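Local coordinates for DNA polymerase (Bacillus phage phi29, PDB 2PY5), which copies the viral genome by protein-primed, strand-displacing DNA synthesis and proofreads the new strand with a 3'-5' exonuclease activity, at residues 129-134 and 139-144; 24-29 and 156-161. The protein carries 2 engineered substitutions. One frame throughout, in Å; residues are numbered along the deposited sequence.

Both contacts belong to the N-terminal region that carries the 3'-5' exonuclease and strand-displacement activities. Their centres are about 19 Å apart, and they do not touch: their nearest atoms are about 6 Å from each other. Helix 160-182 relates them. Its start lies in contact 2, while residues further along it pack against contact 1. Contact 1 (129-134 with 139-144) gives one backbone hydrogen bond to a phosphate of the bound single strand and leads into D145, a magnesium ligand. In contact 2 (24-29 with 156-161) the side chain of W25 lies about 3 Å from that of E14, which is essential for exonucleolysis. The nearest atom of contact 2 is about 4 Å from the DNA.

Contact 1 of 2, residues 129-134 and 139-144; sequences PVKKIA and LTVLKG. With nucleotides of chain A.
K131 reaches from the first turn of helix 130-136 to the loop 139-144 and grips it through two carbonyls. Its NZ lies 2.8 Å from L142 O, in the plane of that carbonyl. K131 NZ also donates a longer bond, 3.2 Å, to G144 O, tilted 28° from the carbonyl plane. A bend at chi2 (-83°) carries the chain across V141 at about a right angle, with K131 CD 3.7 Å from V141 CG2. A134 packs beside it: its CB meets V141 CB at 3.7 Å. Where the loop leaves the helix, L139 N donates a bond of 2.8 Å to A134 O. The helix and the returning loop are thus tied at A134-L139 and again at K131, with apolar side chains between.

On the DNA side, P129 takes the N-cap position. V130 N points at OP1 of DT6 of chain A, 3.0 Å away, with an N-H...O angle of 176°. P129 CG rests 3.5 Å from O5' of DT5 of chain A. Further out, the N168 side chain bonds to L142 N and T140 O, and I172 and I173 of helix 160-182 touch V130 and I133. A phosphate held by a backbone N-H at a helix start probably gains from the helix dipole, and a bond to the phosphate and not to a base is consistent with binding that does not depend on sequence.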
# COMPACT_ATOMS: atom_id res chain seq x y z
N PRO F 129 -5.59 9.13 -2.39
CA PRO F 129 -6.76 9.97 -2.12
C PRO F 129 -7.32 10.60 -3.40
O PRO F 129 -6.59 10.79 -4.37
CB PRO F 129 -6.21 11.06 -1.20
CG PRO F 129 -4.91 10.56 -0.70
CD PRO F 129 -4.38 9.60 -1.72
N VAL F 130 -8.60 10.96 -3.37
CA VAL F 130 -9.26 11.60 -4.52
C VAL F 130 -8.51 12.84 -5.02
O VAL F 130 -8.29 13.02 -6.22
CB VAL F 130 -10.72 11.97 -4.18
CG1 VAL F 130 -11.37 12.72 -5.36
CG2 VAL F 130 -11.51 10.73 -3.86
N LYS F 131 -8.09 13.70 -4.10
CA LYS F 131 -7.35 14.90 -4.46
C LYS F 131 -6.05 14.59 -5.21
O LYS F 131 -5.70 15.30 -6.14
CB LYS F 131 -7.06 15.72 -3.21
CG LYS F 131 -8.29 16.37 -2.62
CD LYS F 131 -8.64 17.68 -3.32
CE LYS F 131 -9.54 18.56 -2.48
NZ LYS F 131 -9.48 19.98 -2.95
N LYS F 132 -5.35 13.53 -4.81
CA LYS F 132 -4.11 13.14 -5.47
C LYS F 132 -4.38 12.54 -6.85
O LYS F 132 -3.66 12.82 -7.80
CB LYS F 132 -3.32 12.16 -4.61
CG LYS F 132 -2.04 11.67 -5.26
CD LYS F 132 -1.06 11.07 -4.25
CE LYS F 132 0.09 10.37 -4.94
NZ LYS F 132 0.86 11.29 -5.82
N ILE F 133 -5.44 11.73 -6.94
CA ILE F 133 -5.88 11.22 -8.24
C ILE F 133 -6.16 12.37 -9.21
O ILE F 133 -5.71 12.35 -10.34
CB ILE F 133 -7.14 10.34 -8.12
CG1 ILE F 133 -6.80 9.05 -7.36
CG2 ILE F 133 -7.70 10.01 -9.52
CD1 ILE F 133 -7.99 8.27 -6.84
N ALA F 134 -6.88 13.38 -8.77
CA ALA F 134 -7.19 14.50 -9.66
C ALA F 134 -5.91 15.19 -10.14
O ALA F 134 -5.76 15.51 -11.32
CB ALA F 134 -8.13 15.50 -8.99
N LEU F 139 -7.03 15.92 -13.82
CA LEU F 139 -8.49 16.05 -13.81
C LEU F 139 -8.88 17.30 -13.01
O LEU F 139 -8.15 17.70 -12.10
CB LEU F 139 -9.13 14.80 -13.17
CG LEU F 139 -8.73 13.44 -13.75
CD1 LEU F 139 -9.39 12.32 -12.96
CD2 LEU F 139 -9.09 13.37 -15.23
N THR F 140 -10.02 17.90 -13.35
CA THR F 140 -10.46 19.12 -12.67
C THR F 140 -10.82 18.83 -11.22
O THR F 140 -11.52 17.87 -10.94
CB THR F 140 -11.69 19.74 -13.37
OG1 THR F 140 -11.36 20.03 -14.73
CG2 THR F 140 -12.11 21.03 -12.67
N VAL F 141 -10.32 19.66 -10.31
CA VAL F 141 -10.61 19.53 -8.89
C VAL F 141 -10.85 20.90 -8.27
O VAL F 141 -10.12 21.85 -8.54
CB VAL F 141 -9.48 18.79 -8.12
CG1 VAL F 141 -8.15 19.49 -8.31
CG2 VAL F 141 -9.83 18.67 -6.63
N LEU F 142 -11.88 20.99 -7.43
CA LEU F 142 -12.21 22.24 -6.74
C LEU F 142 -11.33 22.39 -5.50
O LEU F 142 -11.03 21.40 -4.81
CB LEU F 142 -13.69 22.26 -6.35
CG LEU F 142 -14.70 22.17 -7.51
CD1 LEU F 142 -16.13 22.22 -6.98
CD2 LEU F 142 -14.47 23.27 -8.54
N LYS F 143 -10.91 23.62 -5.23
CA LYS F 143 -10.06 23.93 -4.08
C LYS F 143 -10.85 23.86 -2.78
O LYS F 143 -11.99 24.35 -2.71
CB LYS F 143 -9.44 25.32 -4.21
CG LYS F 143 -8.27 25.43 -5.16
CD LYS F 143 -7.73 26.86 -5.17
CE LYS F 143 -6.48 26.99 -6.02
NZ LYS F 143 -5.96 28.39 -6.03
N GLY F 144 -10.24 23.27 -1.76
CA GLY F 144 -10.81 23.23 -0.42
C GLY F 144 -11.62 21.97 -0.14
O GLY F 144 -11.70 21.06 -0.97
P DT A 6 -9.69 10.12 0.54
OP1 DT A 6 -10.15 10.31 -0.84
OP2 DT A 6 -8.94 11.16 1.24
O5' DT A 6 -10.97 9.89 1.48
C5' DT A 6 -12.09 9.16 1.01
C4' DT A 6 -13.04 8.99 2.17
O4' DT A 6 -12.43 8.23 3.23
C3' DT A 6 -13.43 10.31 2.82
O3' DT A 6 -14.49 10.95 2.11
C2' DT A 6 -13.81 9.87 4.23
C1' DT A 6 -12.97 8.62 4.48
N1 DT A 6 -11.82 8.83 5.40
C2 DT A 6 -11.60 7.89 6.37
O2 DT A 6 -12.28 6.90 6.53
N3 DT A 6 -10.52 8.16 7.18
C4 DT A 6 -9.66 9.25 7.10
O4 DT A 6 -8.72 9.38 7.87
C5 DT A 6 -9.94 10.18 6.03
C7 DT A 6 -9.08 11.38 5.84
C6 DT A 6 -11.00 9.93 5.24
P DT A 5 -3.86 7.45 1.82
OP1 DT A 5 -3.30 6.71 0.67
OP2 DT A 5 -3.17 8.65 2.34
O5' DT A 5 -5.38 7.86 1.45
C5' DT A 5 -6.20 6.99 0.73
C4' DT A 5 -7.56 6.95 1.36
O4' DT A 5 -7.44 6.29 2.63
C3' DT A 5 -8.18 8.30 1.69
O3' DT A 5 -8.93 8.72 0.59
C2' DT A 5 -9.05 8.02 2.90
C1' DT A 5 -8.43 6.78 3.50
N1 DT A 5 -7.72 7.00 4.77
C2 DT A 5 -8.10 6.24 5.84
O2 DT A 5 -9.03 5.43 5.79
N3 DT A 5 -7.40 6.51 6.97
C4 DT A 5 -6.35 7.40 7.11
O4 DT A 5 -5.79 7.55 8.19
C5 DT A 5 -5.99 8.15 5.94
C7 DT A 5 -4.88 9.15 5.99
C6 DT A 5 -6.68 7.92 4.82

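Contact 2 of 2, residues 24-29 and 156-161; sequences VWAYGY and YKITPE
W25 and Y156 form an offset edge-to-face aromatic pair. The edge of Y156 is turned toward the face of the W25 six-membered ring. The centroids are 5.7 Å apart and the planes stand at 85°. The side chains run side by side. W25 CE3 and Y156 CD2 are 4.0 Å apart, and W25 CZ3 and Y156 CE2 are as close. Y156 OH bonds to E162 of helix 160-182.

The aliphatic contacts come from I158. Its CG1 sits at the edge of the indole, 4.1 Å from W25 CZ3. Its CD1 reaches on to A26 CB at 3.7 Å. With CG1 anti to the carbonyl carbon (chi1 -58°) and an extended chi2, the end of the side chain is brought to the strand.

W25 and A26 both face E14 across strands 24-31 and 8-15, a classic beta bulge in the mixed sheet of the exonuclease domain. The chain turns a corner at W25. Segment 156-161 passes this corner and enters helix 160-182, with T159 as the N-cap; its side chain caps a backbone N of the first turn and T159 N bonds to E162 OE1, as in a capping box.

One water bridges the segments. It donates to W25 O and to Y156 O, each at 2.7 Å, and lies in the plane of the Y156 ring at its edge. Y156 O also accepts a bond from N42 ND2.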
# COMPACT_ATOMS: atom_id res chain seq x y z
N VAL F 24 -26.02 9.84 6.81
CA VAL F 24 -25.77 10.48 5.51
C VAL F 24 -26.62 11.75 5.40
O VAL F 24 -27.83 11.71 5.64
CB VAL F 24 -26.10 9.49 4.37
CG1 VAL F 24 -26.07 10.17 3.00
CG2 VAL F 24 -25.13 8.31 4.40
N TRP F 25 -25.98 12.88 5.07
CA TRP F 25 -26.73 14.10 4.75
C TRP F 25 -26.71 14.45 3.26
O TRP F 25 -27.48 15.28 2.82
CB TRP F 25 -26.29 15.30 5.61
CG TRP F 25 -24.87 15.79 5.40
CD1 TRP F 25 -23.79 15.48 6.17
CD2 TRP F 25 -24.40 16.71 4.41
NE1 TRP F 25 -22.68 16.16 5.73
CE2 TRP F 25 -23.03 16.92 4.65
CE3 TRP F 25 -25.02 17.41 3.35
CZ2 TRP F 25 -22.24 17.75 3.84
CZ3 TRP F 25 -24.24 18.25 2.56
CH2 TRP F 25 -22.86 18.41 2.82
N ALA F 26 -25.82 13.80 2.51
CA ALA F 26 -25.82 13.93 1.05
C ALA F 26 -25.30 12.67 0.39
O ALA F 26 -24.44 11.99 0.94
CB ALA F 26 -24.97 15.13 0.61
N TYR F 27 -25.85 12.35 -0.78
CA TYR F 27 -25.30 11.33 -1.66
C TYR F 27 -25.13 11.91 -3.05
O TYR F 27 -25.80 12.88 -3.42
CB TYR F 27 -26.22 10.10 -1.74
CG TYR F 27 -27.49 10.32 -2.55
CD1 TYR F 27 -27.49 10.24 -3.95
CD2 TYR F 27 -28.70 10.61 -1.93
CE1 TYR F 27 -28.66 10.44 -4.70
CE2 TYR F 27 -29.87 10.79 -2.67
CZ TYR F 27 -29.84 10.71 -4.06
OH TYR F 27 -30.99 10.91 -4.80
N GLY F 28 -24.24 11.29 -3.82
CA GLY F 28 -24.12 11.58 -5.24
C GLY F 28 -23.83 10.29 -5.95
O GLY F 28 -23.11 9.43 -5.42
N TYR F 29 -24.40 10.14 -7.15
CA TYR F 29 -23.97 9.12 -8.11
C TYR F 29 -23.79 9.70 -9.49
O TYR F 29 -24.46 10.64 -9.85
CB TYR F 29 -24.92 7.91 -8.14
CG TYR F 29 -26.32 8.15 -8.67
CD1 TYR F 29 -26.56 8.30 -10.05
CD2 TYR F 29 -27.41 8.19 -7.81
CE1 TYR F 29 -27.84 8.50 -10.55
CE2 TYR F 29 -28.69 8.39 -8.30
CZ TYR F 29 -28.90 8.54 -9.68
OH TYR F 29 -30.17 8.75 -10.18
N TYR F 156 -31.67 18.59 5.86
CA TYR F 156 -30.85 19.76 5.59
C TYR F 156 -30.68 19.99 4.09
O TYR F 156 -30.39 19.04 3.33
CB TYR F 156 -29.48 19.61 6.28
CG TYR F 156 -28.41 20.56 5.80
CD1 TYR F 156 -28.32 21.85 6.29
CD2 TYR F 156 -27.47 20.16 4.86
CE1 TYR F 156 -27.35 22.72 5.86
CE2 TYR F 156 -26.49 21.04 4.41
CZ TYR F 156 -26.43 22.31 4.92
OH TYR F 156 -25.47 23.19 4.50
N LYS F 157 -30.90 21.24 3.68
CA LYS F 157 -30.82 21.65 2.28
C LYS F 157 -29.37 21.83 1.83
O LYS F 157 -28.66 22.70 2.34
CB LYS F 157 -31.58 22.96 2.11
CG LYS F 157 -31.52 23.60 0.73
CD LYS F 157 -32.58 24.68 0.63
CE LYS F 157 -32.30 25.69 -0.46
NZ LYS F 157 -33.34 26.76 -0.45
N ILE F 158 -28.95 21.03 0.86
CA ILE F 158 -27.60 21.10 0.32
C ILE F 158 -27.38 22.43 -0.41
O ILE F 158 -28.19 22.82 -1.25
CB ILE F 158 -27.32 19.92 -0.65
CG1 ILE F 158 -27.52 18.56 0.05
CG2 ILE F 158 -25.90 20.00 -1.18
CD1 ILE F 158 -27.54 17.38 -0.91
N THR F 159 -26.30 23.14 -0.06
CA THR F 159 -25.99 24.42 -0.68
C THR F 159 -25.40 24.21 -2.08
O THR F 159 -24.94 23.11 -2.39
CB THR F 159 -25.00 25.27 0.16
OG1 THR F 159 -23.71 24.65 0.17
CG2 THR F 159 -25.51 25.45 1.60
N PRO F 160 -25.43 25.24 -2.94
CA PRO F 160 -24.77 25.13 -4.25
C PRO F 160 -23.28 24.76 -4.15
O PRO F 160 -22.78 23.98 -4.97
CB PRO F 160 -24.94 26.52 -4.85
CG PRO F 160 -26.15 27.06 -4.19
CD PRO F 160 -26.12 26.53 -2.79
N GLU F 161 -22.61 25.29 -3.13
CA GLU F 161 -21.19 25.03 -2.89
C GLU F 161 -20.92 23.58 -2.48
O GLU F 161 -20.00 22.92 -2.99
CB GLU F 161 -20.67 25.99 -1.81
CG GLU F 161 -20.67 27.47 -2.22
CD GLU F 161 -22.00 28.21 -1.99
OE1 GLU F 161 -23.00 27.60 -1.55
OE2 GLU F 161 -22.05 29.42 -2.26
O HOH W 1 -29.08 16.83 4.29